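Local coordinates for short chain dehydrogenase (Leptospira borgpetersenii serovar Hardjo-bovis, PDB 6UH2), which binds NAD+ and is probably an oxidoreductase of the short-chain dehydrogenase/reductase family, acting on CH-OH groups of its substrates, at residues S15-D20 against T241-E246; K21-T26 against V43-I48; T72-I77 against L128-F133. All coordinates share one frame; numbering follows the deposited sequence.

Interaction 1: S15-D20 against T241-E246; sequences SDEFQD and TSSLSE
The carboxylate of Glu17 lies against Ser242 and Ser243, at the start of a short 3-10 turn. Two bonds hold it there. Ser243 OG donates to Glu17 OE1 at 2.7 Å, on the syn lone pair. The backbone N of Ser243 donates to Glu17 OE2 at 2.6 Å and comes in from above the carboxylate plane, with an N-H...O angle of 145°. Each oxygen thus has its own donor from one serine, which should fix the rotation of the carboxylate. The Glu17 chain leaves the helix with CG anti to the backbone N (chi1 175°) and then bends at chi2, which turns the acid onto the serine. The carboxylate carbon, Glu17 CD, lies 3.6 Å from Ser242 CB.

Phe18 reaches deeper. The edge of its ring meets the carbonyl of Thr241, with Phe18 CE1 3.3 Å from Thr241 O. Phe18 CZ is 3.5 Å from Thr241 OG1, a hydroxyl that is hydrogen-bonded to Tyr40 and to the carbonyl of Val237. Ser242 OG in turn bonds to the carbonyl of Phe238.

The contact joins the last part of helix 12-18 to the loop between helix 231-240 and strand 252-255. The Phe18 ring meets Tyr40 of helix 31-42 edge-to-face, and also touches Phe238 of helix 231-240 and Ile93 of strand 93-96.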
ATOM      1  N   SER B  15      10.517   3.423 -14.416  1.00 25.91           N
ATOM      2  CA  SER B  15      10.804   3.414 -15.847  1.00 28.37           C
ATOM      3  C   SER B  15      11.460   2.096 -16.272  1.00 23.99           C
ATOM      4  O   SER B  15      11.049   1.479 -17.264  1.00 23.82           O
ATOM      5  CB  SER B  15      11.690   4.602 -16.207  1.00 38.44           C
ATOM      6  OG  SER B  15      11.503   4.957 -17.561  1.00 44.26           O
ATOM      7  N   ASP B  16      12.491   1.656 -15.540  1.00 24.06           N
ATOM      8  CA  ASP B  16      13.108   0.362 -15.834  1.00 26.45           C
ATOM      9  C   ASP B  16      12.096  -0.769 -15.718  1.00 24.05           C
ATOM     10  O   ASP B  16      12.180  -1.760 -16.447  1.00 30.38           O
ATOM     11  CB  ASP B  16      14.277   0.083 -14.888  1.00 29.06           C
ATOM     12  CG  ASP B  16      15.410   1.063 -15.048  1.00 41.00           C
ATOM     13  OD1 ASP B  16      15.491   1.712 -16.114  1.00 43.66           O
ATOM     14  OD2 ASP B  16      16.224   1.184 -14.105  1.00 45.30           O
ATOM     15  N   GLU B  17      11.151  -0.641 -14.787  1.00 23.95           N
ATOM     16  CA  GLU B  17      10.175  -1.694 -14.519  1.00 33.03           C
ATOM     17  C   GLU B  17       9.068  -1.740 -15.567  1.00 28.13           C
ATOM     18  O   GLU B  17       8.673  -2.820 -16.023  1.00 27.28           O
ATOM     19  CB  GLU B  17       9.562  -1.470 -13.141  1.00 38.78           C
ATOM     20  CG  GLU B  17       8.456  -2.415 -12.793  1.00 47.20           C
ATOM     21  CD  GLU B  17       8.889  -3.410 -11.755  1.00 42.46           C
ATOM     22  OE1 GLU B  17       9.886  -3.133 -11.052  1.00 42.96           O
ATOM     23  OE2 GLU B  17       8.241  -4.469 -11.660  1.00 41.89           O
ATOM     24  N   PHE B  18       8.548  -0.586 -15.951  1.00 19.81           N
ATOM     25  CA  PHE B  18       7.345  -0.527 -16.770  1.00 19.52           C
ATOM     26  C   PHE B  18       7.605  -0.373 -18.268  1.00 19.52           C
ATOM     27  O   PHE B  18       6.646  -0.434 -19.046  1.00 19.28           O
ATOM     28  CB  PHE B  18       6.464   0.623 -16.287  1.00 20.91           C
ATOM     29  CG  PHE B  18       5.831   0.375 -14.932  1.00 20.97           C
ATOM     30  CD1 PHE B  18       5.147  -0.810 -14.674  1.00 21.90           C
ATOM     31  CD2 PHE B  18       5.916   1.324 -13.930  1.00 22.50           C
ATOM     32  CE1 PHE B  18       4.549  -1.035 -13.425  1.00 19.92           C
ATOM     33  CE2 PHE B  18       5.328   1.107 -12.686  1.00 35.26           C
ATOM     34  CZ  PHE B  18       4.647  -0.073 -12.434  1.00 21.51           C
ATOM     35  N   GLN B  19       8.863  -0.189 -18.697  1.00 16.25           N
ATOM     36  CA  GLN B  19       9.101   0.132 -20.106  1.00 14.82           C
ATOM     37  C   GLN B  19       8.706  -1.012 -21.031  1.00 18.18           C
ATOM     38  O   GLN B  19       8.382  -0.769 -22.199  1.00 16.90           O
ATOM     39  CB  GLN B  19      10.564   0.520 -20.337  1.00 14.42           C
ATOM     40  CG  GLN B  19      11.561  -0.609 -20.199  1.00 18.13           C
ATOM     41  CD  GLN B  19      12.976  -0.170 -20.552  1.00 20.51           C
ATOM     42  OE1 GLN B  19      13.466   0.833 -20.040  1.00 24.54           O
ATOM     43  NE2 GLN B  19      13.636  -0.920 -21.431  1.00 19.23           N
ATOM     44  N   ASP B  20       8.712  -2.255 -20.545  1.00 14.34           N
ATOM     45  CA  ASP B  20       8.325  -3.392 -21.374  1.00 15.40           C
ATOM     46  C   ASP B  20       6.932  -3.895 -21.029  1.00 15.30           C
ATOM     47  O   ASP B  20       6.563  -5.009 -21.417  1.00 18.38           O
ATOM     48  CB  ASP B  20       9.358  -4.525 -21.264  1.00 17.30           C
ATOM     49  CG  ASP B  20       9.361  -5.206 -19.893  1.00 23.45           C
ATOM     50  OD1 ASP B  20       8.760  -4.675 -18.940  1.00 21.50           O
ATOM     51  OD2 ASP B  20       9.966  -6.292 -19.772  1.00 24.77           O
ATOM     52  N   THR B 241       1.560  -2.640  -8.831  1.00 11.30           N
ATOM     53  CA  THR B 241       1.703  -3.243 -10.151  1.00 12.92           C
ATOM     54  C   THR B 241       3.163  -3.417 -10.554  1.00 15.77           C
ATOM     55  O   THR B 241       3.446  -3.637 -11.734  1.00 17.52           O
ATOM     56  CB  THR B 241       0.955  -2.429 -11.210  1.00 15.77           C
ATOM     57  OG1 THR B 241       1.471  -1.086 -11.254  1.00 15.48           O
ATOM     58  CG2 THR B 241      -0.559  -2.435 -10.913  1.00 12.04           C
ATOM     59  N   SER B 242       4.086  -3.346  -9.597  1.00 12.02           N
ATOM     60  CA  SER B 242       5.516  -3.463  -9.856  1.00 13.82           C
ATOM     61  C   SER B 242       6.133  -4.533  -8.953  1.00 16.06           C
ATOM     62  O   SER B 242       5.499  -5.047  -8.028  1.00 13.78           O
ATOM     63  CB  SER B 242       6.224  -2.128  -9.617  1.00 17.52           C
ATOM     64  OG  SER B 242       6.209  -1.833  -8.231  1.00 14.78           O
ATOM     65  N   SER B 243       7.407  -4.839  -9.208  1.00 14.66           N
ATOM     66  CA  SER B 243       8.124  -5.821  -8.397  1.00 16.04           C
ATOM     67  C   SER B 243       8.341  -5.371  -6.956  1.00 18.22           C
ATOM     68  O   SER B 243       8.786  -6.181  -6.135  1.00 18.77           O
ATOM     69  CB  SER B 243       9.472  -6.138  -9.049  1.00 17.81           C
ATOM     70  OG  SER B 243      10.261  -4.965  -9.115  1.00 21.17           O
ATOM     71  N   LEU B 244       8.064  -4.107  -6.627  1.00 17.28           N
ATOM     72  CA  LEU B 244       8.151  -3.674  -5.239  0.51 18.80           C
ATOM     73  C   LEU B 244       7.125  -4.374  -4.354  1.00 13.39           C
ATOM     74  O   LEU B 244       7.263  -4.348  -3.127  1.00 15.43           O
ATOM     75  CB  LEU B 244       7.971  -2.157  -5.144  0.51 19.11           C
ATOM     76  CG  LEU B 244       9.171  -1.234  -5.406  0.51 20.57           C
ATOM     77  CD1 LEU B 244       9.916  -1.580  -6.689  0.51 21.93           C
ATOM     78  CD2 LEU B 244       8.700   0.208  -5.445  0.51 24.11           C
ATOM     79  N   SER B 245       6.104  -5.001  -4.945  1.00 11.76           N
ATOM     80  CA  SER B 245       5.063  -5.693  -4.190  1.00 15.58           C
ATOM     81  C   SER B 245       4.940  -7.166  -4.594  1.00  9.92           C
ATOM     82  O   SER B 245       3.854  -7.736  -4.517  1.00 11.22           O
ATOM     83  CB  SER B 245       3.719  -4.975  -4.364  1.00  9.47           C
ATOM     84  OG  SER B 245       3.363  -4.965  -5.746  1.00 13.07           O
ATOM     85  N   GLU B 246       6.050  -7.801  -4.996  1.00 13.93           N
ATOM     86  CA  GLU B 246       6.026  -9.202  -5.445  1.00 14.36           C
ATOM     87  C   GLU B 246       5.322 -10.152  -4.478  1.00 19.71           C
ATOM     88  O   GLU B 246       4.759 -11.170  -4.906  1.00 15.05           O
ATOM     89  CB  GLU B 246       7.455  -9.722  -5.650  1.00 21.23           C
ATOM     90  CG  GLU B 246       8.077  -9.345  -6.961  1.00 33.07           C
ATOM     91  CD  GLU B 246       9.472  -9.938  -7.142  1.00 39.36           C
ATOM     92  OE1 GLU B 246      10.020  -9.814  -8.259  1.00 49.89           O
ATOM     93  OE2 GLU B 246      10.022 -10.515  -6.172  1.00 27.66           O
TER

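Interaction 2: K21-T26 against V43-I48; sequences KLVLIT and VSARVI
Leu22 and Leu24 both set CG anti to the backbone N (chi1 176° and -179°), and Ile48 sets CG1 anti to its carbonyl carbon. All three lie on one face of the sheet, and these torsions turn Leu22 CD1 and Leu24 CD1 onto Ile48. Leu24 CD1 packs on Ile48 CG2 at 3.6 Å, and Leu22 CD1 meets Ile48 CG1 at 4.0 Å. Leu22 CD1 also touches the CB of Arg46. Val23 and Val47 are on the other face, against helix 31-42, where Ile25 CD1 also reaches Val47 CG1 at 3.8 Å.

Four backbone bonds tie the strands in parallel register. Arg46 N donates to Lys21 O, and Val23 N to Arg46 O. Ile48 N donates to Val23 O at 2.8 Å, and Ile25 N to Ile48 O. At the Lys21 end of the ladder a water donates to Lys21 O and accepts from Arg46 NE at 2.7 Å, lying in the guanidinium plane. Leu22 CB lies over one face of that guanidinium.

Ser44, with positive phi, ends helix 31-42 in a Schellman motif and turns the chain into strand 46-51. This is the first beta-alpha-beta crossover of a Rossmann fold, which binds NAD in this protein.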
ATOM      1  N   LYS B  21       6.149  -3.091 -20.313  1.00 13.72           N
ATOM      2  CA  LYS B  21       4.844  -3.516 -19.837  1.00 14.26           C
ATOM      3  C   LYS B  21       3.739  -2.895 -20.680  1.00 16.93           C
ATOM      4  O   LYS B  21       3.854  -1.765 -21.173  1.00 18.35           O
ATOM      5  CB  LYS B  21       4.654  -3.140 -18.356  1.00 20.24           C
ATOM      6  CG  LYS B  21       5.591  -3.891 -17.392  1.00 15.20           C
ATOM      7  CD  LYS B  21       5.427  -5.398 -17.586  1.00 17.27           C
ATOM      8  CE  LYS B  21       6.237  -6.215 -16.601  1.00 26.23           C
ATOM      9  NZ  LYS B  21       7.602  -5.708 -16.476  1.00 24.52           N
ATOM     10  N   LEU B  22       2.665  -3.658 -20.846  1.00 14.48           N
ATOM     11  CA  LEU B  22       1.457  -3.206 -21.525  1.00 15.93           C
ATOM     12  C   LEU B  22       0.328  -3.183 -20.502  1.00 14.31           C
ATOM     13  O   LEU B  22       0.029  -4.207 -19.887  1.00 15.99           O
ATOM     14  CB  LEU B  22       1.120  -4.123 -22.703  1.00 18.26           C
ATOM     15  CG  LEU B  22      -0.195  -3.802 -23.428  1.00 27.95           C
ATOM     16  CD1 LEU B  22      -0.184  -2.380 -23.934  1.00 22.02           C
ATOM     17  CD2 LEU B  22      -0.396  -4.752 -24.590  1.00 32.85           C
ATOM     18  N   VAL B  23      -0.269  -2.011 -20.296  1.00 14.23           N
ATOM     19  CA  VAL B  23      -1.279  -1.800 -19.263  1.00 13.05           C
ATOM     20  C   VAL B  23      -2.628  -1.608 -19.944  1.00 17.00           C
ATOM     21  O   VAL B  23      -2.787  -0.712 -20.784  1.00 20.80           O
ATOM     22  CB  VAL B  23      -0.945  -0.584 -18.389  1.00 14.19           C
ATOM     23  CG1 VAL B  23      -1.978  -0.437 -17.258  1.00 20.42           C
ATOM     24  CG2 VAL B  23       0.474  -0.686 -17.837  1.00 17.09           C
ATOM     25  N   LEU B  24      -3.595  -2.435 -19.569  1.00 14.50           N
ATOM     26  CA  LEU B  24      -4.978  -2.312 -20.013  1.00 12.40           C
ATOM     27  C   LEU B  24      -5.788  -1.681 -18.886  1.00 14.17           C
ATOM     28  O   LEU B  24      -5.914  -2.272 -17.810  1.00 13.19           O
ATOM     29  CB  LEU B  24      -5.534  -3.692 -20.374  1.00 13.68           C
ATOM     30  CG  LEU B  24      -6.959  -3.796 -20.895  1.00 19.42           C
ATOM     31  CD1 LEU B  24      -7.050  -2.996 -22.170  1.00 18.02           C
ATOM     32  CD2 LEU B  24      -7.359  -5.274 -21.145  1.00 16.50           C
ATOM     33  N   ILE B  25      -6.349  -0.496 -19.125  1.00 13.95           N
ATOM     34  CA  ILE B  25      -7.063   0.265 -18.098  0.51 16.28           C
ATOM     35  C   ILE B  25      -8.485   0.519 -18.577  1.00 17.09           C
ATOM     36  O   ILE B  25      -8.689   1.233 -19.565  1.00 17.96           O
ATOM     37  CB  ILE B  25      -6.375   1.604 -17.784  0.51 15.74           C
ATOM     38  CG1 ILE B  25      -4.856   1.435 -17.683  0.51 13.64           C
ATOM     39  CG2 ILE B  25      -6.953   2.201 -16.500  0.51 14.76           C
ATOM     40  CD1 ILE B  25      -4.093   2.738 -17.443  0.51 10.97           C
ATOM     41  N   THR B  26      -9.466  -0.049 -17.879  1.00 15.28           N
ATOM     42  CA  THR B  26     -10.853   0.281 -18.161  1.00 11.80           C
ATOM     43  C   THR B  26     -11.174   1.618 -17.504  1.00 12.55           C
ATOM     44  O   THR B  26     -10.588   1.982 -16.480  1.00 12.76           O
ATOM     45  CB  THR B  26     -11.812  -0.797 -17.640  1.00 14.28           C
ATOM     46  OG1 THR B  26     -11.839  -0.757 -16.206  1.00 14.09           O
ATOM     47  CG2 THR B  26     -11.377  -2.178 -18.102  1.00 13.41           C
ATOM     48  N   VAL B  43       6.399   6.687 -17.744  1.00 18.59           N
ATOM     49  CA  VAL B  43       7.429   5.716 -17.372  1.00 22.62           C
ATOM     50  C   VAL B  43       7.572   4.657 -18.463  1.00 19.19           C
ATOM     51  O   VAL B  43       7.953   3.514 -18.188  1.00 19.57           O
ATOM     52  CB  VAL B  43       7.134   5.082 -15.997  1.00 21.27           C
ATOM     53  CG1 VAL B  43       7.229   6.160 -14.908  1.00 16.97           C
ATOM     54  CG2 VAL B  43       5.755   4.404 -15.972  1.00 20.24           C
ATOM     55  N   SER B  44       7.269   5.037 -19.708  1.00 15.69           N
ATOM     56  CA  SER B  44       7.551   4.290 -20.938  1.00 16.80           C
ATOM     57  C   SER B  44       6.672   3.060 -21.147  1.00 19.79           C
ATOM     58  O   SER B  44       6.947   2.270 -22.062  1.00 19.08           O
ATOM     59  CB  SER B  44       9.027   3.870 -21.024  1.00 20.27           C
ATOM     60  OG  SER B  44       9.856   5.015 -21.070  1.00 27.70           O
ATOM     61  N   ALA B  45       5.618   2.872 -20.355  1.00 14.46           N
ATOM     62  CA  ALA B  45       4.712   1.759 -20.600  1.00 15.24           C
ATOM     63  C   ALA B  45       3.899   2.005 -21.871  1.00 16.89           C
ATOM     64  O   ALA B  45       3.777   3.134 -22.351  1.00 21.74           O
ATOM     65  CB  ALA B  45       3.767   1.559 -19.409  1.00 14.73           C
ATOM     66  N   ARG B  46       3.373   0.923 -22.437  1.00 15.77           N
ATOM     67  CA  ARG B  46       2.323   1.017 -23.445  1.00 15.66           C
ATOM     68  C   ARG B  46       0.992   0.890 -22.723  1.00 18.54           C
ATOM     69  O   ARG B  46       0.872   0.114 -21.772  1.00 16.03           O
ATOM     70  CB  ARG B  46       2.469  -0.070 -24.511  1.00 17.36           C
ATOM     71  CG  ARG B  46       3.721   0.107 -25.425  1.00 23.37           C
ATOM     72  CD  ARG B  46       3.979  -1.149 -26.268  1.00 21.58           C
ATOM     73  NE  ARG B  46       4.606  -2.199 -25.464  1.00 23.80           N
ATOM     74  CZ  ARG B  46       4.383  -3.500 -25.616  1.00 29.97           C
ATOM     75  NH1 ARG B  46       3.539  -3.926 -26.545  1.00 27.02           N
ATOM     76  NH2 ARG B  46       5.006  -4.373 -24.834  1.00 36.33           N
ATOM     77  N   VAL B  47       0.007   1.686 -23.140  1.00 15.30           N
ATOM     78  CA  VAL B  47      -1.263   1.779 -22.427  1.00 15.71           C
ATOM     79  C   VAL B  47      -2.406   1.615 -23.412  1.00 19.03           C
ATOM     80  O   VAL B  47      -2.425   2.266 -24.463  1.00 18.31           O
ATOM     81  CB  VAL B  47      -1.413   3.114 -21.674  1.00 18.24           C
ATOM     82  CG1 VAL B  47      -2.777   3.154 -20.964  1.00 14.31           C
ATOM     83  CG2 VAL B  47      -0.275   3.296 -20.683  1.00 14.99           C
ATOM     84  N   ILE B  48      -3.351   0.739 -23.077  1.00 17.62           N
ATOM     85  CA  ILE B  48      -4.605   0.614 -23.807  1.00 14.55           C
ATOM     86  C   ILE B  48      -5.722   1.062 -22.871  1.00 19.33           C
ATOM     87  O   ILE B  48      -5.885   0.513 -21.772  1.00 19.12           O
ATOM     88  CB  ILE B  48      -4.840  -0.818 -24.311  1.00 15.33           C
ATOM     89  CG1 ILE B  48      -3.751  -1.220 -25.309  1.00 20.11           C
ATOM     90  CG2 ILE B  48      -6.222  -0.933 -24.954  1.00 20.61           C
ATOM     91  CD1 ILE B  48      -3.783  -2.673 -25.722  1.00 25.35           C
TER
HETATM   92  O   HOH W   1       5.832  -1.721 -23.162  1.00 20.25           O

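Interaction 3: T72-I77 against L128-F133; sequences TNRKEI and LSQYTF
The first turn of helix 74-86 faces the middle of helix 111-139, and the backbones come nearest at Ile77 and Leu128, whose CA atoms are 7.6 Å apart. The two helices belong to the Rossmann-type fold of the short-chain dehydrogenases. Ile77 forms the inner part of the contact. Ile77 CD1 packs on Leu128 CD2 at 4.1 Å, and Ile77 CG2 meets the Tyr131 ring obliquely, 3.9 Å from Tyr131 CD2. Phe81, one turn further along helix 74-86, also lies against Leu128.

The outer part is polar. Arg74 runs out with CG anti to the backbone N (chi1 179°) and bends at chi3, which carries the guanidinium over to Gln130 and Tyr131. The Arg74 chain also passes close to the phenol, with Arg74 CG 3.4 Å from Tyr131 OH. Arg74 NH1 donates to Tyr131 OH at 3.2 Å, with the oxygen 25° out of the guanidinium plane. The guanidinium and ring planes are 46° apart.

Asn73 caps the helix by accepting from Glu76 N through OD1. Thr72, just before it, touches the bound NAD. On the far helix, Gln130 stretches its chain, and Arg74 grips its OE1 end-on with both terminal nitrogens. This single oxygen, Gln130 OE1, lies in the guanidinium plane and takes both Arg74 NH2, at 2.9 Å, and Arg74 NH1, at 3.1 Å.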
ATOM      1  N   THR B  72     -19.627  -3.810 -20.038  1.00 18.17           N
ATOM      2  CA  THR B  72     -20.789  -4.614 -19.696  1.00 19.78           C
ATOM      3  C   THR B  72     -21.219  -5.524 -20.836  1.00 25.12           C
ATOM      4  O   THR B  72     -22.116  -6.342 -20.635  1.00 29.73           O
ATOM      5  CB  THR B  72     -21.981  -3.732 -19.292  1.00 19.77           C
ATOM      6  OG1 THR B  72     -22.501  -3.040 -20.439  1.00 23.63           O
ATOM      7  CG2 THR B  72     -21.578  -2.721 -18.222  1.00 21.27           C
ATOM      8  N   ASN B  73     -20.600  -5.405 -22.017  1.00 23.68           N
ATOM      9  CA  ASN B  73     -20.992  -6.152 -23.217  1.00 24.36           C
ATOM     10  C   ASN B  73     -19.982  -7.270 -23.469  1.00 24.33           C
ATOM     11  O   ASN B  73     -18.885  -7.019 -23.978  1.00 23.70           O
ATOM     12  CB  ASN B  73     -21.085  -5.213 -24.422  1.00 24.47           C
ATOM     13  CG  ASN B  73     -21.674  -5.891 -25.654  1.00 33.44           C
ATOM     14  OD1 ASN B  73     -21.161  -6.902 -26.137  1.00 27.58           O
ATOM     15  ND2 ASN B  73     -22.765  -5.337 -26.156  1.00 41.66           N
ATOM     16  N   ARG B  74     -20.372  -8.514 -23.155  1.00 19.14           N
ATOM     17  CA  ARG B  74     -19.450  -9.639 -23.339  1.00 20.47           C
ATOM     18  C   ARG B  74     -19.008  -9.778 -24.795  1.00 22.10           C
ATOM     19  O   ARG B  74     -17.841 -10.077 -25.065  1.00 23.36           O
ATOM     20  CB  ARG B  74     -20.079 -10.948 -22.854  1.00 25.05           C
ATOM     21  CG  ARG B  74     -19.152 -12.157 -23.041  1.00 26.16           C
ATOM     22  CD  ARG B  74     -19.708 -13.457 -22.456  1.00 24.97           C
ATOM     23  NE  ARG B  74     -19.658 -13.494 -20.994  1.00 21.97           N
ATOM     24  CZ  ARG B  74     -18.671 -14.029 -20.274  1.00 22.44           C
ATOM     25  NH1 ARG B  74     -17.608 -14.564 -20.861  1.00 16.43           N
ATOM     26  NH2 ARG B  74     -18.742 -14.020 -18.945  1.00 18.69           N
ATOM     27  N   LYS B  75     -19.926  -9.593 -25.749  1.00 22.76           N
ATOM     28  CA  LYS B  75     -19.540  -9.773 -27.146  1.00 27.52           C
ATOM     29  C   LYS B  75     -18.459  -8.773 -27.547  1.00 29.11           C
ATOM     30  O   LYS B  75     -17.483  -9.136 -28.223  1.00 25.50           O
ATOM     31  CB  LYS B  75     -20.763  -9.650 -28.060  1.00 25.61           C
ATOM     32  CG  LYS B  75     -20.498 -10.091 -29.502  1.00 30.31           C
ATOM     33  CD  LYS B  75     -21.661  -9.740 -30.418  1.00 35.36           C
ATOM     34  CE  LYS B  75     -21.321 -10.003 -31.890  1.00 36.92           C
ATOM     35  NZ  LYS B  75     -20.111  -9.239 -32.328  1.00 41.74           N
ATOM     36  N   GLU B  76     -18.615  -7.510 -27.132  1.00 23.66           N
ATOM     37  CA  GLU B  76     -17.606  -6.485 -27.391  1.00 30.51           C
ATOM     38  C   GLU B  76     -16.261  -6.860 -26.784  1.00 28.61           C
ATOM     39  O   GLU B  76     -15.220  -6.768 -27.443  1.00 28.53           O
ATOM     40  CB  GLU B  76     -18.053  -5.142 -26.817  1.00 29.26           C
ATOM     41  CG  GLU B  76     -18.992  -4.332 -27.676  1.00 36.11           C
ATOM     42  CD  GLU B  76     -19.234  -2.954 -27.078  1.00 38.47           C
ATOM     43  OE1 GLU B  76     -20.412  -2.557 -26.913  1.00 41.77           O
ATOM     44  OE2 GLU B  76     -18.239  -2.277 -26.750  1.00 30.54           O
ATOM     45  N   ILE B  77     -16.262  -7.249 -25.510  1.00 21.32           N
ATOM     46  CA  ILE B  77     -15.011  -7.565 -24.831  1.00 16.93           C
ATOM     47  C   ILE B  77     -14.360  -8.790 -25.459  1.00 21.36           C
ATOM     48  O   ILE B  77     -13.139  -8.830 -25.665  1.00 20.62           O
ATOM     49  CB  ILE B  77     -15.265  -7.764 -23.328  1.00 20.95           C
ATOM     50  CG1 ILE B  77     -15.748  -6.452 -22.684  1.00 19.84           C
ATOM     51  CG2 ILE B  77     -14.028  -8.353 -22.642  1.00 24.78           C
ATOM     52  CD1 ILE B  77     -14.891  -5.229 -22.998  1.00 22.86           C
ATOM     53  N   LEU B 128     -13.780  -8.440 -17.317  1.00 14.54           N
ATOM     54  CA  LEU B 128     -12.410  -8.144 -17.726  1.00 15.11           C
ATOM     55  C   LEU B 128     -11.423  -9.033 -16.984  1.00 13.64           C
ATOM     56  O   LEU B 128     -10.425  -9.476 -17.563  1.00 17.38           O
ATOM     57  CB  LEU B 128     -12.082  -6.661 -17.501  1.00 11.46           C
ATOM     58  CG  LEU B 128     -12.437  -5.685 -18.635  1.00 15.78           C
ATOM     59  CD1 LEU B 128     -11.476  -5.841 -19.811  1.00 21.27           C
ATOM     60  CD2 LEU B 128     -13.876  -5.894 -19.112  1.00 16.52           C
ATOM     61  N   SER B 129     -11.683  -9.306 -15.703  1.00 11.11           N
ATOM     62  CA  SER B 129     -10.810 -10.215 -14.963  1.00 17.45           C
ATOM     63  C   SER B 129     -10.880 -11.619 -15.543  1.00 18.17           C
ATOM     64  O   SER B 129      -9.863 -12.320 -15.617  1.00 17.38           O
ATOM     65  CB  SER B 129     -11.179 -10.227 -13.480  1.00 15.03           C
ATOM     66  OG  SER B 129     -10.947  -8.953 -12.893  1.00 13.57           O
ATOM     67  N   GLN B 130     -12.060 -12.029 -16.008  1.00 14.56           N
ATOM     68  CA  GLN B 130     -12.228 -13.395 -16.501  1.00 15.37           C
ATOM     69  C   GLN B 130     -11.523 -13.595 -17.843  1.00 19.87           C
ATOM     70  O   GLN B 130     -10.820 -14.596 -18.042  1.00 19.43           O
ATOM     71  CB  GLN B 130     -13.715 -13.739 -16.618  1.00 13.06           C
ATOM     72  CG  GLN B 130     -13.958 -15.179 -17.105  1.00 15.77           C
ATOM     73  CD  GLN B 130     -15.414 -15.467 -17.419  1.00 20.06           C
ATOM     74  OE1 GLN B 130     -16.016 -14.816 -18.271  1.00 19.73           O
ATOM     75  NE2 GLN B 130     -15.995 -16.434 -16.714  1.00 14.78           N
ATOM     76  N   TYR B 131     -11.704 -12.662 -18.784  1.00 17.55           N
ATOM     77  CA  TYR B 131     -11.002 -12.776 -20.057  1.00 17.29           C
ATOM     78  C   TYR B 131      -9.498 -12.668 -19.867  1.00 17.36           C
ATOM     79  O   TYR B 131      -8.730 -13.372 -20.529  1.00 15.17           O
ATOM     80  CB  TYR B 131     -11.501 -11.717 -21.046  1.00 16.13           C
ATOM     81  CG  TYR B 131     -12.724 -12.221 -21.756  1.00 20.51           C
ATOM     82  CD1 TYR B 131     -12.623 -12.984 -22.915  1.00 19.59           C
ATOM     83  CD2 TYR B 131     -13.981 -11.997 -21.224  1.00 15.73           C
ATOM     84  CE1 TYR B 131     -13.756 -13.490 -23.537  1.00 27.83           C
ATOM     85  CE2 TYR B 131     -15.109 -12.496 -21.834  1.00 19.83           C
ATOM     86  CZ  TYR B 131     -15.000 -13.239 -22.986  1.00 27.41           C
ATOM     87  OH  TYR B 131     -16.157 -13.727 -23.566  1.00 26.19           O
ATOM     88  N   THR B 132      -9.059 -11.801 -18.957  1.00 14.21           N
ATOM     89  CA  THR B 132      -7.628 -11.618 -18.737  1.00 18.80           C
ATOM     90  C   THR B 132      -7.013 -12.838 -18.053  1.00 15.98           C
ATOM     91  O   THR B 132      -5.947 -13.316 -18.462  1.00 16.52           O
ATOM     92  CB  THR B 132      -7.405 -10.344 -17.914  1.00 17.51           C
ATOM     93  OG1 THR B 132      -7.916  -9.227 -18.650  1.00 18.25           O
ATOM     94  CG2 THR B 132      -5.952 -10.127 -17.677  1.00 18.66           C
ATOM     95  N   PHE B 133      -7.689 -13.368 -17.027  1.00 16.39           N
ATOM     96  CA  PHE B 133      -7.231 -14.593 -16.369  1.00 17.85           C
ATOM     97  C   PHE B 133      -7.099 -15.750 -17.355  1.00 17.76           C
ATOM     98  O   PHE B 133      -6.075 -16.442 -17.380  1.00 16.56           O
ATOM     99  CB  PHE B 133      -8.187 -14.977 -15.238  1.00 15.09           C
ATOM    100  CG  PHE B 133      -7.849 -16.288 -14.584  1.00 19.45           C
ATOM    101  CD1 PHE B 133      -6.812 -16.370 -13.665  1.00 22.27           C
ATOM    102  CD2 PHE B 133      -8.557 -17.441 -14.900  1.00 17.38           C
ATOM    103  CE1 PHE B 133      -6.497 -17.580 -13.063  1.00 24.66           C
ATOM    104  CE2 PHE B 133      -8.250 -18.648 -14.294  1.00 19.40           C
ATOM    105  CZ  PHE B 133      -7.219 -18.715 -13.374  1.00 21.75           C
TER

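Interactions 1 and 2 touch each other, and helix 12-18 leads through a short loop into strand 22-26. Phe18 packs on Ala45 and Val43. Along the chain, interaction 2 lies inside the loop closed by interaction 1. Interaction 3 is about 25 Å from interaction 1 between centres and does not touch it. It does touch interaction 2, where Thr26 meets Leu128. Interaction 2 is sheet core, built from backbone bonds and aliphatic side chains. Interaction 1 is also largely buried, but a carboxylate gripped by a serine joins its helix to a loop. Interaction 3 is helix against helix, apolar inside and partly exposed at its arginine.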